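Long-range contacts in polyketide synthase type I (Bacillus amyloliquefaciens, PDB 5KKU), which probably dehydrates acyl intermediates, as the N-terminal dehydratase domain of a modular synthase on the difficidin assembly line: residues Glu70-His75 with Ser93-Asn98; Ile15-Tyr20 with Val66-Glu71. All blocks are in the same frame, centred on the assembly; numbering follows the deposited sequence.

Interaction 1 of 2, residues Glu70-His75 with Ser93-Asn98; sequences EEFDKH and SEKAKN
Asp73 and Ala96 face each other as an antiparallel hydrogen-bonded pair, as do His75 and Glu94; between them Lys74 and Lys95 form a non-hydrogen-bonded pair. Four backbone bonds join the open end of the hairpin built from strands 73-83 and 86-97. His75 N gives to Glu94 O at 2.9 Å, nearly along the C=O axis, and Glu94 N returns a bond to His75 O in the carbonyl plane. The Asp73-Ala96 pair is less regular: Asp73 N reaches Ala96 O at 2.9 Å, but Ala96 N approaches Asp73 O at 3.2 Å from above the carbonyl plane, 64° out of it, so that oxygen is not gripped on a lone pair.

Four side chains find polar partners outside the two segments. Lys74 NZ bonds Val67 O, Ser93 OG pairs with Asn109 OD1, and Asp73 OD1 accepts from His17 N. Glu94 divides its carboxylate: OE1 bonds Tyr77 OH further along strand 73-83, within the hairpin, while OE2 reaches outside it to Gly103 N.

Between the strands the side chains meet through carbon. Ala96 CB sits over the centre of the His75 ring, 3.8 Å from its centroid. Just before strand 73-83, Phe72 turns a ring face to the Lys95 chain, and Lys95 CD lies 3.8 Å from the ring centroid. Lys95 NZ, 5.0 Å from that centroid, is at most weakly attracted. Glu71 OE1 and Lys97 NZ, 4.5 Å apart, also fall short of a salt bridge. The chemistry thus implies cohesion from backbone bonds and CH-pi contacts, while Asp73, Lys74, Ser93 and Glu94 tie this hairpin end to neighbouring parts of the N-terminal hotdog fold.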
ATOM      1  N   GLU A  70       7.669  21.125  -6.020  1.00 26.70           N
ATOM      2  CA  GLU A  70       8.893  21.764  -6.395  1.00 26.87           C
ATOM      3  C   GLU A  70       9.397  22.689  -5.300  1.00 30.62           C
ATOM      4  O   GLU A  70      10.569  22.877  -5.143  1.00 25.54           O
ATOM      5  CB  GLU A  70       8.726  22.518  -7.676  1.00 28.19           C
ATOM      6  CG  GLU A  70       8.607  21.596  -8.846  1.00 35.49           C
ATOM      7  CD  GLU A  70       9.937  21.091  -9.351  1.00 43.45           C
ATOM      8  OE1 GLU A  70      10.957  21.652  -8.929  1.00 47.69           O
ATOM      9  OE2 GLU A  70       9.957  20.162 -10.168  1.00 42.48           O
ATOM     10  N   GLU A  71       8.458  23.274  -4.576  1.00 28.41           N
ATOM     11  CA  GLU A  71       8.735  24.203  -3.532  1.00 25.48           C
ATOM     12  C   GLU A  71       9.223  23.576  -2.235  1.00 30.13           C
ATOM     13  O   GLU A  71       9.851  24.240  -1.485  1.00 33.45           O
ATOM     14  CB  GLU A  71       7.505  25.017  -3.238  1.00 25.46           C
ATOM     15  CG  GLU A  71       6.964  25.859  -4.363  1.00 31.97           C
ATOM     16  CD  GLU A  71       8.019  26.645  -5.072  1.00 41.44           C
ATOM     17  OE1 GLU A  71       8.573  27.530  -4.452  1.00 50.25           O
ATOM     18  OE2 GLU A  71       8.323  26.375  -6.228  1.00 42.64           O
ATOM     19  N   PHE A  72       8.872  22.323  -1.969  1.00 23.13           N
ATOM     20  CA  PHE A  72       9.267  21.624  -0.742  1.00 27.13           C
ATOM     21  C   PHE A  72       9.376  20.108  -0.804  1.00 24.92           C
ATOM     22  O   PHE A  72       8.646  19.457  -1.443  1.00 25.76           O
ATOM     23  CB  PHE A  72       8.383  21.994   0.453  1.00 25.65           C
ATOM     24  CG  PHE A  72       6.939  21.826   0.203  1.00 27.25           C
ATOM     25  CD1 PHE A  72       6.351  20.619   0.361  1.00 26.91           C
ATOM     26  CD2 PHE A  72       6.195  22.862  -0.247  1.00 25.75           C
ATOM     27  CE1 PHE A  72       5.034  20.441   0.114  1.00 22.22           C
ATOM     28  CE2 PHE A  72       4.889  22.705  -0.509  1.00 25.61           C
ATOM     29  CZ  PHE A  72       4.304  21.491  -0.318  1.00 26.76           C
ATOM     30  N   ASP A  73      10.293  19.543  -0.076  1.00 23.97           N
ATOM     31  CA  ASP A  73      10.323  18.118   0.117  1.00 24.89           C
ATOM     32  C   ASP A  73       9.592  17.768   1.403  1.00 28.64           C
ATOM     33  O   ASP A  73       8.898  18.581   1.946  1.00 30.82           O
ATOM     34  CB  ASP A  73      11.748  17.627   0.181  1.00 24.16           C
ATOM     35  CG  ASP A  73      12.517  17.912  -1.060  1.00 28.15           C
ATOM     36  OD1 ASP A  73      11.955  17.864  -2.136  1.00 30.12           O
ATOM     37  OD2 ASP A  73      13.689  18.161  -0.959  1.00 26.01           O
ATOM     38  N   LYS A  74       9.748  16.568   1.907  1.00 25.27           N
ATOM     39  CA  LYS A  74       9.199  16.222   3.190  1.00 27.31           C
ATOM     40  C   LYS A  74      10.163  15.459   4.053  1.00 25.33           C
ATOM     41  O   LYS A  74      10.864  14.651   3.584  1.00 23.52           O
ATOM     42  CB  LYS A  74       7.916  15.440   3.048  1.00 27.75           C
ATOM     43  CG  LYS A  74       6.783  16.206   2.489  1.00 27.35           C
ATOM     44  CD  LYS A  74       6.348  17.296   3.395  1.00 28.39           C
ATOM     45  CE  LYS A  74       4.877  17.201   3.585  1.00 29.63           C
ATOM     46  NZ  LYS A  74       4.107  17.748   2.450  1.00 35.14           N
ATOM     47  N   HIS A  75      10.159  15.744   5.333  1.00 26.22           N
ATOM     48  CA  HIS A  75      10.799  14.928   6.327  1.00 25.63           C
ATOM     49  C   HIS A  75       9.794  14.196   7.119  1.00 28.23           C
ATOM     50  O   HIS A  75       8.899  14.764   7.613  1.00 29.92           O
ATOM     51  CB  HIS A  75      11.660  15.757   7.264  1.00 26.84           C
ATOM     52  CG  HIS A  75      12.976  16.131   6.691  1.00 30.41           C
ATOM     53  ND1 HIS A  75      13.941  16.754   7.420  1.00 30.23           N
ATOM     54  CD2 HIS A  75      13.475  15.991   5.452  1.00 28.49           C
ATOM     55  CE1 HIS A  75      14.984  16.972   6.663  1.00 27.14           C
ATOM     56  NE2 HIS A  75      14.730  16.511   5.466  1.00 26.99           N
ATOM     57  N   SER A  93       5.007  14.096   9.528  1.00 27.23           N
ATOM     58  CA  SER A  93       5.867  14.712   8.551  1.00 27.59           C
ATOM     59  C   SER A  93       5.840  16.219   8.505  1.00 25.23           C
ATOM     60  O   SER A  93       4.945  16.841   8.975  1.00 23.18           O
ATOM     61  CB  SER A  93       5.575  14.165   7.175  1.00 21.42           C
ATOM     62  OG  SER A  93       4.236  14.235   6.902  1.00 27.12           O
ATOM     63  N   GLU A  94       6.816  16.797   7.855  1.00 22.36           N
ATOM     64  CA  GLU A  94       7.006  18.211   7.851  1.00 22.66           C
ATOM     65  C   GLU A  94       7.637  18.665   6.585  1.00 23.54           C
ATOM     66  O   GLU A  94       8.333  17.924   6.013  1.00 21.58           O
ATOM     67  CB  GLU A  94       7.934  18.529   8.998  1.00 33.07           C
ATOM     68  CG  GLU A  94       8.211  19.957   9.298  1.00 28.52           C
ATOM     69  CD  GLU A  94       9.513  20.144  10.024  1.00 27.64           C
ATOM     70  OE1 GLU A  94       9.940  19.262  10.736  1.00 29.38           O
ATOM     71  OE2 GLU A  94      10.090  21.206   9.894  1.00 31.92           O
ATOM     72  N   LYS A  95       7.379  19.896   6.172  1.00 18.87           N
ATOM     73  CA  LYS A  95       8.013  20.427   4.993  1.00 22.49           C
ATOM     74  C   LYS A  95       9.535  20.607   5.217  1.00 30.15           C
ATOM     75  O   LYS A  95       9.964  20.945   6.297  1.00 26.97           O
ATOM     76  CB  LYS A  95       7.386  21.738   4.580  1.00 24.99           C
ATOM     77  CG  LYS A  95       6.153  21.683   3.723  1.00 26.23           C
ATOM     78  CD  LYS A  95       5.701  23.105   3.395  1.00 31.24           C
ATOM     79  CE  LYS A  95       4.227  23.295   3.084  1.00 22.94           C
ATOM     80  NZ  LYS A  95       3.302  22.983   4.179  1.00 21.69           N
ATOM     81  N   ALA A  96      10.332  20.379   4.201  1.00 25.20           N
ATOM     82  CA  ALA A  96      11.745  20.683   4.268  1.00 26.71           C
ATOM     83  C   ALA A  96      12.227  21.206   2.946  1.00 24.81           C
ATOM     84  O   ALA A  96      11.579  21.063   1.973  1.00 30.38           O
ATOM     85  CB  ALA A  96      12.524  19.470   4.657  1.00 25.32           C
ATOM     86  N   LYS A  97      13.390  21.800   2.931  1.00 18.56           N
ATOM     87  CA  LYS A  97      13.986  22.310   1.720  1.00 27.40           C
ATOM     88  C   LYS A  97      15.510  22.210   1.778  1.00 29.82           C
ATOM     89  O   LYS A  97      16.109  22.534   2.751  1.00 31.22           O
ATOM     90  CB  LYS A  97      13.542  23.729   1.459  1.00 26.03           C
ATOM     91  CG  LYS A  97      13.610  24.132   0.017  1.00 32.80           C
ATOM     92  CD  LYS A  97      12.695  25.289  -0.322  1.00 34.05           C
ATOM     93  CE  LYS A  97      12.918  25.746  -1.742  1.00 40.50           C
ATOM     94  NZ  LYS A  97      12.329  27.052  -2.107  1.00 38.98           N
ATOM     95  N   ASN A  98      16.098  21.714   0.714  1.00 33.69           N
ATOM     96  CA  ASN A  98      17.526  21.523   0.655  1.00 32.05           C
ATOM     97  C   ASN A  98      18.100  20.872   1.907  1.00 33.33           C
ATOM     98  O   ASN A  98      19.084  21.354   2.454  1.00 34.22           O
ATOM     99  CB  ASN A  98      18.200  22.864   0.398  1.00 37.75           C
ATOM    100  CG  ASN A  98      17.966  23.378  -1.000  1.00 38.44           C
ATOM    101  OD1 ASN A  98      17.877  22.621  -1.917  1.00 41.04           O
ATOM    102  ND2 ASN A  98      17.906  24.660  -1.154  1.00 33.36           N
TER

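Interaction 2 of 2, residues Ile15-Tyr20 with Val66-Glu71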
ATOM      1  N   ILE A  15      11.387  11.962   2.255  1.00 26.72           N
ATOM      2  CA  ILE A  15      10.666  11.800   1.011  1.00 22.70           C
ATOM      3  C   ILE A  15      10.802  13.058   0.163  1.00 27.18           C
ATOM      4  O   ILE A  15      10.123  14.001   0.353  1.00 26.82           O
ATOM      5  CB  ILE A  15       9.185  11.532   1.239  1.00 22.69           C
ATOM      6  CG1 ILE A  15       8.945  10.272   2.034  1.00 26.02           C
ATOM      7  CG2 ILE A  15       8.453  11.446  -0.069  1.00 24.73           C
ATOM      8  CD1 ILE A  15       9.619   9.040   1.507  1.00 26.14           C
ATOM      9  N   SER A  16      11.716  13.057  -0.777  1.00 26.48           N
ATOM     10  CA  SER A  16      11.890  14.213  -1.629  1.00 27.89           C
ATOM     11  C   SER A  16      10.956  14.257  -2.819  1.00 21.41           C
ATOM     12  O   SER A  16      10.408  13.281  -3.193  1.00 25.04           O
ATOM     13  CB  SER A  16      13.312  14.311  -2.077  1.00 24.42           C
ATOM     14  OG  SER A  16      13.643  13.236  -2.881  1.00 30.14           O
ATOM     15  N   HIS A  17      10.805  15.414  -3.410  1.00 24.65           N
ATOM     16  CA  HIS A  17       9.979  15.636  -4.578  1.00 21.03           C
ATOM     17  C   HIS A  17      10.415  14.788  -5.762  1.00 22.65           C
ATOM     18  O   HIS A  17       9.611  14.436  -6.558  1.00 24.62           O
ATOM     19  CB  HIS A  17       9.947  17.144  -4.930  1.00 21.61           C
ATOM     20  CG  HIS A  17       9.024  17.517  -6.030  1.00 18.72           C
ATOM     21  ND1 HIS A  17       7.671  17.392  -5.926  1.00 23.33           N
ATOM     22  CD2 HIS A  17       9.259  18.010  -7.258  1.00 26.98           C
ATOM     23  CE1 HIS A  17       7.106  17.795  -7.033  1.00 20.86           C
ATOM     24  NE2 HIS A  17       8.050  18.164  -7.867  1.00 27.51           N
ATOM     25  N   THR A  18      11.700  14.464  -5.845  1.00 18.35           N
ATOM     26  CA  THR A  18      12.271  13.652  -6.892  1.00 22.62           C
ATOM     27  C   THR A  18      12.229  12.153  -6.659  1.00 26.98           C
ATOM     28  O   THR A  18      12.631  11.382  -7.475  1.00 28.75           O
ATOM     29  CB  THR A  18      13.700  14.041  -7.269  1.00 26.41           C
ATOM     30  OG1 THR A  18      14.519  14.016  -6.130  1.00 30.26           O
ATOM     31  CG2 THR A  18      13.727  15.397  -7.871  1.00 23.75           C
ATOM     32  N   ASN A  19      11.709  11.727  -5.523  1.00 24.49           N
ATOM     33  CA  ASN A  19      11.551  10.322  -5.254  1.00 23.70           C
ATOM     34  C   ASN A  19      10.676   9.637  -6.313  1.00 25.63           C
ATOM     35  O   ASN A  19       9.640  10.108  -6.621  1.00 23.52           O
ATOM     36  CB  ASN A  19      10.980  10.113  -3.854  1.00 24.45           C
ATOM     37  CG  ASN A  19      11.023   8.691  -3.417  1.00 26.27           C
ATOM     38  OD1 ASN A  19      10.279   7.895  -3.889  1.00 28.61           O
ATOM     39  ND2 ASN A  19      11.908   8.376  -2.513  1.00 27.39           N
ATOM     40  N   TYR A  20      11.146   8.528  -6.848  1.00 21.40           N
ATOM     41  CA  TYR A  20      10.474   7.882  -7.948  1.00 28.45           C
ATOM     42  C   TYR A  20       9.030   7.539  -7.643  1.00 25.31           C
ATOM     43  O   TYR A  20       8.253   7.520  -8.519  1.00 21.21           O
ATOM     44  CB  TYR A  20      11.186   6.632  -8.449  1.00 20.78           C
ATOM     45  CG  TYR A  20      12.482   6.814  -9.182  1.00 23.59           C
ATOM     46  CD1 TYR A  20      12.520   7.323 -10.440  1.00 28.20           C
ATOM     47  CD2 TYR A  20      13.661   6.429  -8.623  1.00 26.74           C
ATOM     48  CE1 TYR A  20      13.691   7.446 -11.125  1.00 29.53           C
ATOM     49  CE2 TYR A  20      14.827   6.563  -9.295  1.00 32.61           C
ATOM     50  CZ  TYR A  20      14.819   7.075 -10.548  1.00 25.50           C
ATOM     51  OH  TYR A  20      15.919   7.215 -11.219  1.00 25.79           O
ATOM     52  N   VAL A  66       1.225  12.175   2.249  1.00 23.08           N
ATOM     53  CA  VAL A  66       2.473  12.891   2.103  1.00 16.80           C
ATOM     54  C   VAL A  66       2.566  13.469   0.688  1.00 26.02           C
ATOM     55  O   VAL A  66       2.724  12.752  -0.247  1.00 18.12           O
ATOM     56  CB  VAL A  66       3.690  12.005   2.403  1.00 22.05           C
ATOM     57  CG1 VAL A  66       4.980  12.645   1.970  1.00 22.68           C
ATOM     58  CG2 VAL A  66       3.759  11.629   3.856  1.00 21.38           C
ATOM     59  N   VAL A  67       2.433  14.780   0.562  1.00 24.39           N
ATOM     60  CA  VAL A  67       2.491  15.490  -0.700  1.00 22.92           C
ATOM     61  C   VAL A  67       3.798  16.265  -0.861  1.00 26.61           C
ATOM     62  O   VAL A  67       4.171  16.980  -0.008  1.00 21.85           O
ATOM     63  CB  VAL A  67       1.297  16.421  -0.844  1.00 19.09           C
ATOM     64  CG1 VAL A  67       1.446  17.396  -1.986  1.00 24.26           C
ATOM     65  CG2 VAL A  67       0.038  15.629  -1.004  1.00 22.49           C
ATOM     66  N   THR A  68       4.400  16.173  -2.029  1.00 20.04           N
ATOM     67  CA  THR A  68       5.589  16.951  -2.334  1.00 22.56           C
ATOM     68  C   THR A  68       5.366  18.010  -3.369  1.00 24.23           C
ATOM     69  O   THR A  68       4.404  17.991  -4.056  1.00 23.92           O
ATOM     70  CB  THR A  68       6.803  16.094  -2.730  1.00 16.41           C
ATOM     71  OG1 THR A  68       6.611  15.521  -4.014  1.00 25.21           O
ATOM     72  CG2 THR A  68       6.987  15.027  -1.795  1.00 18.27           C
ATOM     73  N   SER A  69       6.296  18.919  -3.487  1.00 23.63           N
ATOM     74  CA  SER A  69       6.213  20.012  -4.403  1.00 20.61           C
ATOM     75  C   SER A  69       7.592  20.385  -4.931  1.00 25.58           C
ATOM     76  O   SER A  69       8.564  20.003  -4.374  1.00 22.54           O
ATOM     77  CB  SER A  69       5.572  21.185  -3.691  1.00 24.65           C
ATOM     78  OG  SER A  69       5.577  22.353  -4.430  1.00 27.39           O
ATOM     79  N   GLU A  70       7.669  21.125  -6.020  1.00 26.70           N
ATOM     80  CA  GLU A  70       8.893  21.764  -6.395  1.00 26.87           C
ATOM     81  C   GLU A  70       9.397  22.689  -5.300  1.00 30.62           C
ATOM     82  O   GLU A  70      10.569  22.877  -5.143  1.00 25.54           O
ATOM     83  CB  GLU A  70       8.726  22.518  -7.676  1.00 28.19           C
ATOM     84  CG  GLU A  70       8.607  21.596  -8.846  1.00 35.49           C
ATOM     85  CD  GLU A  70       9.937  21.091  -9.351  1.00 43.45           C
ATOM     86  OE1 GLU A  70      10.957  21.652  -8.929  1.00 47.69           O
ATOM     87  OE2 GLU A  70       9.957  20.162 -10.168  1.00 42.48           O
ATOM     88  N   GLU A  71       8.458  23.274  -4.576  1.00 28.41           N
ATOM     89  CA  GLU A  71       8.735  24.203  -3.532  1.00 25.48           C
ATOM     90  C   GLU A  71       9.223  23.576  -2.235  1.00 30.13           C
ATOM     91  O   GLU A  71       9.851  24.240  -1.485  1.00 33.45           O
ATOM     92  CB  GLU A  71       7.505  25.017  -3.238  1.00 25.46           C
ATOM     93  CG  GLU A  71       6.964  25.859  -4.363  1.00 31.97           C
ATOM     94  CD  GLU A  71       8.019  26.645  -5.072  1.00 41.44           C
ATOM     95  OE1 GLU A  71       8.573  27.530  -4.452  1.00 50.25           O
ATOM     96  OE2 GLU A  71       8.323  26.375  -6.228  1.00 42.64           O
TER
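The imidazole of His17 lies against the backbone of Ser69 and Glu70 while one of its edges meets Thr68. With CG anti to the backbone N (chi1 -174°), the ring extends across to residues 68-70. At the edge, ND1 and Thr68 OG1 are hydrogen-bonded at 2.9 Å. Thr68 CB lies in the ring plane, so the threonine meets the rim of the imidazole, the two side chains running at a slant to one another.

The peptide between Ser69 and Glu70 covers one ring face. Glu70 N stands 3.4 Å above the plane, over the centre, whereas Ser69 C is displaced toward the rim. Ser69 O comes within 3.0 Å of His17 CG, a close approach to the flat of the ring; although ND1 is also near this oxygen, the poor angle rules out a hydrogen bond.

Both segments belong to the N-terminal hotdog half of the dehydratase. Residues 15-20 lead from strand 9-15 through a type I turn, Ser16 to Asn19, to helix 20-23. The other segment opens with the short, weakly bonded strand 66-67, which borders strand 30-33. Thr68 is about 10 Å, side chain to side chain, from His25, the predicted proton acceptor.

The Glu70 side chain comes down from the covered face toward the NE2 and CD2 side of the ring. Its bent chain (chi2 -81°) brings OE2 to 3.6 Å from His17 NE2, too far to count as a hydrogen bond. The two side chains cross at about a right angle; the carboxylate and ring planes are 70° apart. Behind it, Ser69 OG accepts from Glu71 N in an ST turn, which ties down the backbone just past the ring. Thr68 also turns its methyl to the start of the loop, CG2 packing on Ile15 O, and Ile15 CG2 touches Val66 CG1 at 4.2 Å in an apolar patch that Leu33 of strand 30-33 adjoins.

Interactions 1 and 2 lie on the same side of the chain's centre, their centres 7 Å apart, and both belong to the N-terminal hotdog fold. Along the chain the order is 15-20, 66-71, 70-75 and 93-98; Glu70 and Glu71 are common to both, where the connection from strand 66-67 runs into strand 73-83. Two probable hydrogen bonds join them directly, Lys74 NZ to Val67 O at 2.6 Å and Asp73 OD1 to His17 N at 3.0 Å. Strand 73-83 also pairs antiparallel with strand 9-15, so the hairpin end and the loop leading toward the predicted catalytic His25 form one continuous set of contacts.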